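Local coordinates for protein salicylaldehyde dehydrogenase NahF (Pseudomonas putida, PDB 4JZ6) that binds salicylaldehyde and probably oxidises it to salicylate with NAD+ as hydride acceptor, a step of naphthalene degradation, at residues V102-V107 and F193-T197; N53-A59 and L218-R224; L22-W28 and A212-L218. One frame throughout, in Å; residues are numbered along the deposited sequence.

Contact 1 (V102-V107 and F193-T197); sequences VMAMEV and FSPAT
The flat carboxylate of Glu106 is gripped by the start of helix 195-208, docking helix 96-107 on that N-terminal end. Ala196 N comes to Glu106 OE2 on the syn side, 20° out of the carboxylate plane, at 2.8 Å. Glu106 OE1 has two donors: Thr197 OG1 lies 2.6 Å from it and nearly in line with its C-O bond, whereas Thr197 N sits 3.0 Å from it and 38° above the plane. CD of Pro195 closes on the OE2 end, and Thr49 OG1, on strand 47-52, gives OE2 a further hydrogen bond. Glu106 gets there with CG opposite its carbonyl carbon (chi1 -66°) and an extended chain beyond, which carries the acid across from helix 96-107. Apolar groups fill in beside it. CG1 of Val102 touches Ala196 CB at 3.6 Å and also lies against Thr197 OG1, while the Met103 side chain crosses that of Thr197 at about a right angle, its CG meeting Thr197 CG2. At the other end, Val107 CG1 rests on Phe193 O, 3.7 Å away. Ser194 occupies the N-cap position but its side chain makes no capping bond; instead, the Ala196 and Thr197 N-H groups are bound by an acid from another helix. Buried among these donors and facing a helix N terminus, Glu106 would be expected to stay ionised, its negative charge probably stabilised by the helix dipole.

Contact 2 (N53-A59 and L218-R224); sequences NATVTDA and LNSSPDR
With chi1 at -160°, Asn53 swings CG opposite its backbone N, and Arg224, extended from CG to NE, reaches toward it from the other direction; the amide and guanidinium planes stack 16° apart. ND2 of Asn53 lies over the guanidinium centre, 3.3 Å from Arg224 CZ. The contact joins the N terminus of helix 56-73, closed by a capping box of Thr55 and Asp58, to the loop leaving outermost strand 215-218 of the mostly parallel six-stranded sheet. Asn53 clasps that loop: its OD1 accepts Ser221 N at 2.8 Å, from above the carbonyl plane, and its ND2 donates to Ser221 OG at 2.9 Å. An alanine here would remove the amide stacked on Arg224, which is likely to leave Ser221 N and OG without these partners and the guanidinium less firmly held. Ser221 OG in turn donates to Asp223, and Ser32 bonds both capping-box residues. Ala54 N donates to Asn219 O, and Leu218 sets its methyls against segment 53-59: CD2 on Ala54 CB, CD1 on Ala59 CB. Arg224 NH2 also forms a salt bridge with Asp33, while its NH1 donates at 3.0 Å to Ala54 O, which lies practically in the guanidinium plane.

Contact 3 (L22-W28 and A212-L218); sequences LFINNAW and AGVLNYL
The carbonyl O of Phe23 takes the shortest polar bond of the contact, 2.7 Å from Tyr217 N and in the carbonyl plane, and CA of Asn216 makes a C-H...O contact with the same oxygen. The return bond runs from Phe23 N to Tyr217 O, so Phe23 and Tyr217 form a hydrogen-bonded antiparallel pair, a single bridge that joins strand 18-24 of the N-terminal sheet to outermost strand 215-218 of the mostly parallel central sheet. Beyond the bridge segment 22-28 forms a beta-hairpin with a two-residue type I' turn, Asn25 and Asn26 both taking left-handed backbone angles. Asn216 fastens this turn. With CG opposite its carbonyl carbon (chi1 -57°), its OD1 accepts Asn25 N at 3.2 Å, nearly along the C=O axis, while ND2 weakly reaches back to Gly213 O. Side chains pack beside the bridge: Phe23 CB meets Tyr217 CB at 3.7 Å, and the Phe23 ring brings its edge to Leu215 O. CD1 of that ring stands over the face of Trp28. Trp28 CZ3 comes to the edge of the Tyr217 ring, 3.9 Å from Tyr217 CD1. Trp28 NE1 bonds to Gln206 on helix 195-208, and Tyr217 OH to Asn219. Gly213 passes close to the Asn25 side chain, where a CB would collide with Asn25 OD1. At this end a water bridges the segments, accepting from Asn26 N and Gly213 N and donating to Leu215 O at 2.8 Å.

Overall arrangement
From the N terminus the chain passes 22-28, 53-59 and 102-107 before meeting any partner; these then arrive in the order 193-197, 212-218 and 218-224. Contact 3 closes the loop from 22-28 to 212-218 and contact 2 that from 53-59 to 218-224; the two cross, share Leu218 and touch where Leu22 packs on Ala54 and Asp58. Contact 1 closes the innermost loop, within both. It meets contact 2 through Pro195 and Asn219, and contact 3 through a probable hydrogen bond between Pro195 O and Tyr217 OH. Contact 1 ties helix 96-107 to helix 195-208, contact 2 the start of helix 56-73 to the end of strand 215-218 and the following loop, and contact 3 strand 18-24 to strand 215-218.

Contact 1 (V102-V107 and F193-T197)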
loop_
_atom_site.group_PDB
_atom_site.type_symbol
_atom_site.label_atom_id
_atom_site.label_comp_id
_atom_site.label_asym_id
_atom_site.label_seq_id
_atom_site.Cartn_x
_atom_site.Cartn_y
_atom_site.Cartn_z
ATOM N N VAL A 102 -30.852 -16.612 -6.695
ATOM C CA VAL A 102 -29.680 -17.369 -6.291
ATOM C C VAL A 102 -29.137 -16.886 -4.951
ATOM O O VAL A 102 -28.813 -17.693 -4.076
ATOM C CB VAL A 102 -28.581 -17.315 -7.367
ATOM C CG1 VAL A 102 -27.266 -17.847 -6.823
ATOM C CG2 VAL A 102 -29.016 -18.107 -8.595
ATOM N N MET A 103 -29.056 -15.569 -4.791
ATOM C CA MET A 103 -28.577 -14.977 -3.546
ATOM C C MET A 103 -29.489 -15.332 -2.370
ATOM O O MET A 103 -29.022 -15.501 -1.239
ATOM C CB MET A 103 -28.430 -13.458 -3.685
ATOM C CG MET A 103 -27.142 -13.033 -4.367
ATOM S SD MET A 103 -26.865 -11.244 -4.339
ATOM C CE MET A 103 -27.113 -10.861 -2.603
ATOM N N ALA A 104 -30.786 -15.459 -2.641
ATOM C CA ALA A 104 -31.724 -15.870 -1.608
ATOM C C ALA A 104 -31.432 -17.304 -1.172
ATOM O O ALA A 104 -31.508 -17.632 0.012
ATOM C CB ALA A 104 -33.156 -15.734 -2.094
ATOM N N MET A 105 -31.084 -18.155 -2.132
ATOM C CA MET A 105 -30.837 -19.562 -1.836
ATOM C C MET A 105 -29.497 -19.763 -1.138
ATOM O O MET A 105 -29.397 -20.512 -0.164
ATOM C CB MET A 105 -30.888 -20.402 -3.116
ATOM C CG MET A 105 -32.261 -20.455 -3.768
ATOM S SD MET A 105 -32.232 -21.203 -5.412
ATOM C CE MET A 105 -31.733 -22.886 -5.029
ATOM N N GLU A 106 -28.468 -19.087 -1.637
ATOM C CA GLU A 106 -27.110 -19.339 -1.171
ATOM C C GLU A 106 -26.750 -18.642 0.130
ATOM O O GLU A 106 -26.136 -19.248 1.005
ATOM C CB GLU A 106 -26.086 -18.969 -2.246
ATOM C CG GLU A 106 -26.142 -19.841 -3.478
ATOM C CD GLU A 106 -24.880 -19.745 -4.297
ATOM O OE1 GLU A 106 -24.441 -18.610 -4.595
ATOM O OE2 GLU A 106 -24.317 -20.809 -4.632
ATOM N N VAL A 107 -27.109 -17.368 0.252
ATOM C CA VAL A 107 -26.632 -16.563 1.370
ATOM C C VAL A 107 -27.754 -15.887 2.151
ATOM O O VAL A 107 -27.518 -14.923 2.881
ATOM C CB VAL A 107 -25.584 -15.513 0.912
ATOM C CG1 VAL A 107 -24.453 -16.190 0.152
ATOM C CG2 VAL A 107 -26.231 -14.428 0.059
ATOM N N PHE A 193 -19.466 -20.175 0.116
ATOM C CA PHE A 193 -20.875 -20.027 0.469
ATOM C C PHE A 193 -21.694 -19.431 -0.679
ATOM O O PHE A 193 -22.932 -19.436 -0.649
ATOM C CB PHE A 193 -21.022 -19.144 1.707
ATOM C CG PHE A 193 -20.332 -19.681 2.925
ATOM C CD1 PHE A 193 -20.739 -20.875 3.502
ATOM C CD2 PHE A 193 -19.290 -18.982 3.506
ATOM C CE1 PHE A 193 -20.109 -21.370 4.631
ATOM C CE2 PHE A 193 -18.655 -19.468 4.634
ATOM C CZ PHE A 193 -19.065 -20.664 5.199
ATOM N N SER A 194 -20.997 -18.916 -1.685
ATOM C CA SER A 194 -21.654 -18.227 -2.788
ATOM C C SER A 194 -21.159 -18.653 -4.183
ATOM O O SER A 194 -20.860 -17.800 -5.019
ATOM C CB SER A 194 -21.490 -16.715 -2.594
ATOM O OG SER A 194 -21.396 -16.049 -3.836
ATOM N N PRO A 195 -21.089 -19.972 -4.457
ATOM C CA PRO A 195 -20.471 -20.325 -5.739
ATOM C C PRO A 195 -21.367 -20.102 -6.960
ATOM O O PRO A 195 -20.843 -19.829 -8.041
ATOM C CB PRO A 195 -20.150 -21.810 -5.570
ATOM C CG PRO A 195 -21.170 -22.295 -4.642
ATOM C CD PRO A 195 -21.435 -21.174 -3.678
ATOM N N ALA A 196 -22.680 -20.218 -6.802
ATOM C CA ALA A 196 -23.580 -19.993 -7.929
ATOM C C ALA A 196 -23.623 -18.519 -8.310
ATOM O O ALA A 196 -23.661 -18.174 -9.493
ATOM C CB ALA A 196 -24.975 -20.503 -7.619
ATOM N N THR A 197 -23.611 -17.653 -7.304
ATOM C CA THR A 197 -23.662 -16.217 -7.538
ATOM C C THR A 197 -22.392 -15.710 -8.205
ATOM O O THR A 197 -22.441 -14.898 -9.129
ATOM C CB THR A 197 -23.851 -15.453 -6.229
ATOM O OG1 THR A 197 -24.771 -16.160 -5.396
ATOM C CG2 THR A 197 -24.384 -14.060 -6.507
#

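Contact 2 (N53-A59 and L218-R224)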
loop_
_atom_site.group_PDB
_atom_site.type_symbol
_atom_site.label_atom_id
_atom_site.label_comp_id
_atom_site.label_asym_id
_atom_site.label_seq_id
_atom_site.Cartn_x
_atom_site.Cartn_y
_atom_site.Cartn_z
ATOM N N ASN A 53 -14.539 -28.248 -7.497
ATOM C CA ASN A 53 -13.628 -27.967 -6.395
ATOM C C ASN A 53 -12.203 -27.809 -6.895
ATOM O O ASN A 53 -11.479 -28.790 -7.018
ATOM C CB ASN A 53 -13.701 -29.084 -5.353
ATOM C CG ASN A 53 -13.173 -28.655 -3.997
ATOM O OD1 ASN A 53 -12.868 -27.481 -3.772
ATOM N ND2 ASN A 53 -13.076 -29.609 -3.078
ATOM N N ALA A 54 -11.812 -26.570 -7.176
ATOM C CA ALA A 54 -10.513 -26.274 -7.774
ATOM C C ALA A 54 -9.350 -26.856 -6.988
ATOM O O ALA A 54 -9.405 -26.970 -5.767
ATOM C CB ALA A 54 -10.337 -24.774 -7.929
ATOM N N THR A 55 -8.303 -27.237 -7.706
ATOM C CA THR A 55 -7.065 -27.665 -7.077
ATOM C C THR A 55 -6.029 -26.572 -7.258
ATOM O O THR A 55 -6.274 -25.586 -7.957
ATOM C CB THR A 55 -6.511 -28.944 -7.709
ATOM O OG1 THR A 55 -6.202 -28.700 -9.088
ATOM C CG2 THR A 55 -7.521 -30.073 -7.597
ATOM N N VAL A 56 -4.874 -26.753 -6.626
ATOM C CA VAL A 56 -3.756 -25.840 -6.808
ATOM C C VAL A 56 -3.371 -25.810 -8.281
ATOM O O VAL A 56 -3.084 -24.745 -8.837
ATOM C CB VAL A 56 -2.550 -26.266 -5.958
ATOM C CG1 VAL A 56 -1.302 -25.512 -6.382
ATOM C CG2 VAL A 56 -2.846 -26.038 -4.489
ATOM N N THR A 57 -3.394 -26.983 -8.911
ATOM C CA THR A 57 -3.114 -27.094 -10.335
ATOM C C THR A 57 -4.026 -26.183 -11.148
ATOM O O THR A 57 -3.564 -25.484 -12.047
ATOM C CB THR A 57 -3.264 -28.543 -10.841
ATOM O OG1 THR A 57 -2.401 -29.411 -10.094
ATOM C CG2 THR A 57 -2.900 -28.624 -12.314
ATOM N N ASP A 58 -5.319 -26.192 -10.824
ATOM C CA ASP A 58 -6.287 -25.329 -11.506
ATOM C C ASP A 58 -5.936 -23.861 -11.302
ATOM O O ASP A 58 -6.059 -23.047 -12.218
ATOM C CB ASP A 58 -7.718 -25.590 -11.017
ATOM C CG ASP A 58 -8.235 -26.970 -11.411
ATOM O OD1 ASP A 58 -8.425 -27.223 -12.623
ATOM O OD2 ASP A 58 -8.471 -27.800 -10.505
ATOM N N ALA A 59 -5.486 -23.532 -10.098
ATOM C CA ALA A 59 -5.155 -22.156 -9.765
ATOM C C ALA A 59 -3.969 -21.650 -10.584
ATOM O O ALA A 59 -3.955 -20.504 -11.032
ATOM C CB ALA A 59 -4.877 -22.025 -8.279
ATOM N N LEU A 218 -12.235 -19.063 -9.874
ATOM C CA LEU A 218 -11.921 -20.230 -9.067
ATOM C C LEU A 218 -12.764 -20.246 -7.802
ATOM O O LEU A 218 -13.008 -19.202 -7.189
ATOM C CB LEU A 218 -10.449 -20.228 -8.669
ATOM C CG LEU A 218 -9.395 -20.325 -9.765
ATOM C CD1 LEU A 218 -8.054 -19.960 -9.172
ATOM C CD2 LEU A 218 -9.362 -21.720 -10.345
ATOM N N ASN A 219 -13.212 -21.436 -7.420
ATOM C CA ASN A 219 -13.871 -21.626 -6.141
ATOM C C ASN A 219 -13.469 -22.975 -5.572
ATOM O O ASN A 219 -13.043 -23.864 -6.314
ATOM C CB ASN A 219 -15.387 -21.528 -6.288
ATOM C CG ASN A 219 -16.042 -20.881 -5.089
ATOM O OD1 ASN A 219 -15.536 -20.977 -3.970
ATOM N ND2 ASN A 219 -17.167 -20.206 -5.314
ATOM N N SER A 220 -13.582 -23.128 -4.258
ATOM C CA SER A 220 -13.178 -24.371 -3.618
ATOM C C SER A 220 -13.830 -24.557 -2.257
ATOM O O SER A 220 -14.396 -23.625 -1.687
ATOM C CB SER A 220 -11.660 -24.415 -3.454
ATOM O OG SER A 220 -11.215 -23.373 -2.597
ATOM N N SER A 221 -13.749 -25.774 -1.740
ATOM C CA SER A 221 -14.121 -26.029 -0.361
ATOM C C SER A 221 -13.145 -25.265 0.524
ATOM O O SER A 221 -11.985 -25.069 0.146
ATOM C CB SER A 221 -14.068 -27.528 -0.066
ATOM O OG SER A 221 -12.871 -28.102 -0.565
ATOM N N PRO A 222 -13.608 -24.823 1.702
ATOM C CA PRO A 222 -12.775 -23.984 2.572
ATOM C C PRO A 222 -11.494 -24.674 3.042
ATOM O O PRO A 222 -10.553 -23.984 3.422
ATOM C CB PRO A 222 -13.698 -23.688 3.764
ATOM C CG PRO A 222 -14.703 -24.786 3.752
ATOM C CD PRO A 222 -14.922 -25.111 2.303
ATOM N N ASP A 223 -11.458 -26.003 3.007
ATOM C CA ASP A 223 -10.269 -26.742 3.422
ATOM C C ASP A 223 -9.125 -26.543 2.427
ATOM O O ASP A 223 -7.963 -26.831 2.739
ATOM C CB ASP A 223 -10.578 -28.237 3.592
ATOM C CG ASP A 223 -10.711 -28.968 2.262
ATOM O OD1 ASP A 223 -11.751 -28.797 1.595
ATOM O OD2 ASP A 223 -9.784 -29.723 1.886
ATOM N N ARG A 224 -9.463 -26.042 1.238
ATOM C CA ARG A 224 -8.488 -25.857 0.165
ATOM C C ARG A 224 -8.095 -24.397 -0.011
ATOM O O ARG A 224 -7.029 -24.111 -0.551
ATOM C CB ARG A 224 -9.035 -26.388 -1.163
ATOM C CG ARG A 224 -9.299 -27.883 -1.195
ATOM C CD ARG A 224 -9.608 -28.348 -2.609
ATOM N NE ARG A 224 -9.833 -29.790 -2.674
ATOM C CZ ARG A 224 -9.984 -30.476 -3.804
ATOM N NH1 ARG A 224 -9.929 -29.852 -4.975
ATOM N NH2 ARG A 224 -10.185 -31.787 -3.764
#

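Contact 3 (L22-W28 and A212-L218)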
loop_
_atom_site.group_PDB
_atom_site.type_symbol
_atom_site.label_atom_id
_atom_site.label_comp_id
_atom_site.label_asym_id
_atom_site.label_seq_id
_atom_site.Cartn_x
_atom_site.Cartn_y
_atom_site.Cartn_z
ATOM N N LEU A 22 -15.702 -24.354 -12.874
ATOM C CA LEU A 22 -14.619 -23.368 -12.878
ATOM C C LEU A 22 -14.628 -22.623 -14.212
ATOM O O LEU A 22 -15.221 -23.094 -15.186
ATOM C CB LEU A 22 -13.270 -24.066 -12.698
ATOM C CG LEU A 22 -12.661 -24.197 -11.298
ATOM C CD1 LEU A 22 -13.721 -24.238 -10.200
ATOM C CD2 LEU A 22 -11.747 -25.424 -11.235
ATOM N N PHE A 23 -13.969 -21.469 -14.269
ATOM C CA PHE A 23 -13.901 -20.711 -15.516
ATOM C C PHE A 23 -12.484 -20.244 -15.851
ATOM O O PHE A 23 -11.924 -19.387 -15.166
ATOM C CB PHE A 23 -14.849 -19.518 -15.456
ATOM C CG PHE A 23 -14.969 -18.772 -16.748
ATOM C CD1 PHE A 23 -15.739 -19.277 -17.786
ATOM C CD2 PHE A 23 -14.323 -17.556 -16.923
ATOM C CE1 PHE A 23 -15.864 -18.584 -18.983
ATOM C CE2 PHE A 23 -14.441 -16.860 -18.111
ATOM C CZ PHE A 23 -15.216 -17.372 -19.143
ATOM N N ILE A 24 -11.908 -20.821 -16.904
ATOM C CA ILE A 24 -10.576 -20.446 -17.374
ATOM C C ILE A 24 -10.541 -20.356 -18.902
ATOM O O ILE A 24 -10.977 -21.279 -19.589
ATOM C CB ILE A 24 -9.507 -21.456 -16.916
ATOM C CG1 ILE A 24 -9.485 -21.564 -15.390
ATOM C CG2 ILE A 24 -8.145 -21.054 -17.442
ATOM C CD1 ILE A 24 -8.416 -22.486 -14.861
ATOM N N ASN A 25 -10.024 -19.242 -19.421
ATOM C CA ASN A 25 -9.900 -19.027 -20.867
ATOM C C ASN A 25 -11.205 -19.154 -21.652
ATOM O O ASN A 25 -11.263 -19.877 -22.647
ATOM C CB ASN A 25 -8.853 -19.968 -21.467
ATOM C CG ASN A 25 -7.514 -19.295 -21.673
ATOM O OD1 ASN A 25 -7.443 -18.100 -21.972
ATOM N ND2 ASN A 25 -6.438 -20.061 -21.520
ATOM N N ASN A 26 -12.240 -18.444 -21.210
ATOM C CA ASN A 26 -13.546 -18.490 -21.859
ATOM C C ASN A 26 -14.113 -19.904 -21.928
ATOM O O ASN A 26 -14.896 -20.229 -22.825
ATOM C CB ASN A 26 -13.494 -17.853 -23.255
ATOM C CG ASN A 26 -13.689 -16.345 -23.218
ATOM O OD1 ASN A 26 -13.802 -15.742 -22.146
ATOM N ND2 ASN A 26 -13.723 -15.727 -24.394
ATOM N N ALA A 27 -13.710 -20.742 -20.976
ATOM C CA ALA A 27 -14.183 -22.121 -20.928
ATOM C C ALA A 27 -14.636 -22.512 -19.527
ATOM O O ALA A 27 -13.903 -22.332 -18.554
ATOM C CB ALA A 27 -13.103 -23.074 -21.419
ATOM N N TRP A 28 -15.851 -23.044 -19.428
ATOM C CA TRP A 28 -16.333 -23.588 -18.168
ATOM C C TRP A 28 -15.919 -25.051 -18.056
ATOM O O TRP A 28 -16.221 -25.859 -18.935
ATOM C CB TRP A 28 -17.842 -23.427 -18.057
ATOM C CG TRP A 28 -18.272 -22.001 -17.878
ATOM C CD1 TRP A 28 -18.707 -21.143 -18.849
ATOM C CD2 TRP A 28 -18.308 -21.265 -16.649
ATOM N NE1 TRP A 28 -19.012 -19.919 -18.301
ATOM C CE2 TRP A 28 -18.779 -19.970 -16.952
ATOM C CE3 TRP A 28 -17.993 -21.575 -15.325
ATOM C CZ2 TRP A 28 -18.934 -18.987 -15.977
ATOM C CZ3 TRP A 28 -18.147 -20.596 -14.360
ATOM C CH2 TRP A 28 -18.614 -19.320 -14.691
ATOM N N ALA A 212 -10.734 -13.782 -23.949
ATOM C CA ALA A 212 -10.441 -14.981 -23.178
ATOM C C ALA A 212 -9.243 -14.773 -22.262
ATOM O O ALA A 212 -8.212 -14.247 -22.685
ATOM C CB ALA A 212 -10.208 -16.171 -24.108
ATOM N N GLY A 213 -9.388 -15.182 -21.004
ATOM C CA GLY A 213 -8.284 -15.165 -20.062
ATOM C C GLY A 213 -8.168 -13.860 -19.309
ATOM O O GLY A 213 -7.310 -13.709 -18.440
ATOM N N VAL A 214 -9.025 -12.906 -19.642
ATOM C CA VAL A 214 -9.002 -11.632 -18.942
ATOM C C VAL A 214 -9.617 -11.787 -17.549
ATOM O O VAL A 214 -9.143 -11.190 -16.584
ATOM C CB VAL A 214 -9.700 -10.525 -19.747
ATOM C CG1 VAL A 214 -9.638 -9.213 -18.999
ATOM C CG2 VAL A 214 -9.037 -10.373 -21.100
ATOM N N LEU A 215 -10.663 -12.606 -17.450
ATOM C CA LEU A 215 -11.236 -12.973 -16.157
ATOM C C LEU A 215 -11.275 -14.487 -15.989
ATOM O O LEU A 215 -11.831 -15.201 -16.819
ATOM C CB LEU A 215 -12.645 -12.406 -15.996
ATOM C CG LEU A 215 -13.381 -12.807 -14.711
ATOM C CD1 LEU A 215 -12.681 -12.242 -13.483
ATOM C CD2 LEU A 215 -14.833 -12.359 -14.752
ATOM N N ASN A 216 -10.682 -14.969 -14.904
ATOM C CA ASN A 216 -10.640 -16.396 -14.625
ATOM C C ASN A 216 -11.171 -16.670 -13.219
ATOM O O ASN A 216 -10.784 -15.999 -12.262
ATOM C CB ASN A 216 -9.214 -16.923 -14.792
ATOM C CG ASN A 216 -8.651 -16.646 -16.183
ATOM O OD1 ASN A 216 -8.751 -17.481 -17.081
ATOM N ND2 ASN A 216 -8.065 -15.468 -16.364
ATOM N N TYR A 217 -12.058 -17.653 -13.100
ATOM C CA TYR A 217 -12.826 -17.850 -11.874
ATOM C C TYR A 217 -12.500 -19.159 -11.171
ATOM O O TYR A 217 -12.493 -20.227 -11.781
ATOM C CB TYR A 217 -14.325 -17.768 -12.192
ATOM C CG TYR A 217 -15.253 -18.218 -11.082
ATOM C CD1 TYR A 217 -16.216 -19.195 -11.314
ATOM C CD2 TYR A 217 -15.179 -17.660 -9.810
ATOM C CE1 TYR A 217 -17.080 -19.609 -10.309
ATOM C CE2 TYR A 217 -16.041 -18.072 -8.793
ATOM C CZ TYR A 217 -16.989 -19.046 -9.052
ATOM O OH TYR A 217 -17.843 -19.458 -8.053
ATOM N N LEU A 218 -12.235 -19.063 -9.874
ATOM C CA LEU A 218 -11.921 -20.230 -9.067
ATOM C C LEU A 218 -12.764 -20.246 -7.802
ATOM O O LEU A 218 -13.008 -19.202 -7.189
ATOM C CB LEU A 218 -10.449 -20.228 -8.669
ATOM C CG LEU A 218 -9.395 -20.325 -9.765
ATOM C CD1 LEU A 218 -8.054 -19.960 -9.172
ATOM C CD2 LEU A 218 -9.362 -21.720 -10.345
HETATM O O HOH W 1 -12.609 -13.355 -20.022
HETATM O O HOH W 2 -11.573 -16.153 -19.409
#